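Side-chain contact in GP23.1 (Bacillus phage spp1, PDB 2XF7), which is a small helical phage protein that assembles as a hexamer and may act as a chaperone, although its function remains to be established: residues L33-E36 against E37-I41. Residues are numbered along the deposited sequence; the frame is centred on the assembly and turned at random.
Sequences LTQE and EADKI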
loop_
_atom_site.group_PDB
_atom_site.type_symbol
_atom_site.label_atom_id
_atom_site.label_comp_id
_atom_site.label_asym_id
_atom_site.label_seq_id
_atom_site.Cartn_x
_atom_site.Cartn_y
_atom_site.Cartn_z
ATOM N N LEU B 33 17.217 1.089 8.995
ATOM C CA LEU B 33 17.605 -0.263 8.567
ATOM C C LEU B 33 18.733 -0.655 9.491
ATOM O O LEU B 33 19.480 0.213 9.993
ATOM C CB LEU B 33 18.220 -0.316 7.143
ATOM C CG LEU B 33 17.299 -0.119 5.942
ATOM C CD1 LEU B 33 18.154 -0.155 4.649
ATOM C CD2 LEU B 33 16.245 -1.233 5.898
ATOM N N THR B 34 18.860 -1.973 9.697
ATOM C CA THR B 34 20.095 -2.409 10.409
ATOM C C THR B 34 21.177 -2.629 9.325
ATOM O O THR B 34 20.881 -2.800 8.112
ATOM C CB THR B 34 19.867 -3.745 11.165
ATOM O OG1 THR B 34 19.592 -4.769 10.202
ATOM C CG2 THR B 34 18.707 -3.629 12.163
ATOM N N GLN B 35 22.447 -2.725 9.780
ATOM C CA GLN B 35 23.509 -3.007 8.814
ATOM C C GLN B 35 23.254 -4.371 8.119
ATOM O O GLN B 35 23.480 -4.507 6.907
ATOM C CB GLN B 35 24.871 -3.057 9.540
ATOM C CG GLN B 35 25.993 -3.250 8.528
ATOM C CD GLN B 35 26.069 -2.107 7.526
ATOM O OE1 GLN B 35 26.168 -0.920 7.891
ATOM N NE2 GLN B 35 25.991 -2.426 6.242
ATOM N N GLU B 36 22.816 -5.382 8.885
ATOM C CA GLU B 36 22.533 -6.719 8.338
ATOM C C GLU B 36 21.449 -6.613 7.241
ATOM O O GLU B 36 21.585 -7.244 6.173
ATOM C CB GLU B 36 22.022 -7.645 9.439
ATOM C CG GLU B 36 21.615 -8.966 8.763
ATOM C CD GLU B 36 21.498 -10.080 9.755
ATOM O OE1 GLU B 36 22.542 -10.344 10.410
ATOM O OE2 GLU B 36 20.381 -10.656 9.889
ATOM N N GLU B 37 20.410 -5.797 7.494
ATOM C CA GLU B 37 19.371 -5.618 6.471
ATOM C C GLU B 37 19.965 -4.950 5.207
ATOM O O GLU B 37 19.633 -5.364 4.084
ATOM C CB GLU B 37 18.222 -4.758 7.016
ATOM C CG GLU B 37 17.354 -5.596 7.953
ATOM C CD GLU B 37 16.320 -4.748 8.680
ATOM O OE1 GLU B 37 16.625 -3.567 8.967
ATOM O OE2 GLU B 37 15.176 -5.219 8.883
ATOM N N ALA B 38 20.802 -3.911 5.379
ATOM C CA ALA B 38 21.390 -3.281 4.198
ATOM C C ALA B 38 22.260 -4.323 3.432
ATOM O O ALA B 38 22.205 -4.374 2.200
ATOM C CB ALA B 38 22.287 -2.122 4.607
ATOM N N ASP B 39 23.023 -5.152 4.143
ATOM C CA ASP B 39 23.853 -6.191 3.496
ATOM C C ASP B 39 22.943 -7.207 2.741
ATOM O O ASP B 39 23.288 -7.616 1.600
ATOM C CB ASP B 39 24.629 -6.950 4.579
ATOM C CG ASP B 39 25.729 -6.129 5.248
ATOM O OD1 ASP B 39 26.113 -5.064 4.686
ATOM O OD2 ASP B 39 26.230 -6.572 6.307
ATOM N N LYS B 40 21.743 -7.529 3.318
ATOM C CA LYS B 40 20.792 -8.431 2.611
ATOM C C LYS B 40 20.308 -7.772 1.348
ATOM O O LYS B 40 20.226 -8.401 0.278
ATOM C CB LYS B 40 19.611 -8.882 3.493
ATOM C CG LYS B 40 20.041 -9.757 4.674
ATOM C CD LYS B 40 18.899 -10.347 5.455
ATOM C CE LYS B 40 19.489 -11.399 6.401
ATOM N NZ LYS B 40 19.701 -12.759 5.768
ATOM N N ILE B 41 19.909 -6.500 1.454
ATOM C CA ILE B 41 19.439 -5.808 0.251
ATOM C C ILE B 41 20.532 -5.769 -0.837
ATOM O O ILE B 41 20.214 -6.039 -1.995
ATOM C CB ILE B 41 19.011 -4.383 0.641
ATOM C CG1 ILE B 41 17.706 -4.483 1.459
ATOM C CG2 ILE B 41 18.837 -3.523 -0.632
ATOM C CD1 ILE B 41 17.309 -3.148 2.182
#
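Thr34 and Glu37 exchange hydrogen bonds at the start of helix 35-42, each side chain accepting from the other's backbone, and so form a textbook capping box. Thr34 OG1 takes the N-H of Glu37 at 3.0 Å; in return Thr34 N donates to Glu37 OE1 at 2.8 Å, nearly straight at 168°. This donor reaches the anti side of OE1, slightly out of the carboxylate plane. Glu37 can reply because its CG sits beside its own backbone N (chi1 -76°) and the chain beyond runs extended, back past OG1 to the residue before the helix. The carboxylate has a further partner, Ser4 OG, which also bonds to OE1 and ties the cap to the N-terminal segment.

Beginning one residue further on, Gln35 and Asp39 meet across the first turn on an exposed flank. The glutamine chain bends at its second torsion, bringing NE2 back to donate a hydrogen bond to Asp39 OD1 at 3.1 Å. The oxygen lies almost in the amide plane, yet the N-H arrives from above the carboxylate, the two planes being 42° apart. Glu36 and Lys40 instead run side by side, with Glu36 OE2 3.7 Å from Lys40 CE; the ammonium bonds to Ala30 O of the second subunit.

On the buried side of the helix start, Leu33 CD1 touches Ile41 CD1 at 4.0 Å. Leu33 leans on Leu24 and Ala27 of helix 21-30, while Ile41 reaches Tyr7 and Trp14 of helix 7-15, so this apolar pair joins the start of helix 35-42 to the other two helices of the chain.

Chemically, the cap satisfies a first-turn N-H that has no preceding helical carbonyl, and places a carboxylate at the helix N-terminus, where the dipole would be expected to favour its ionised form.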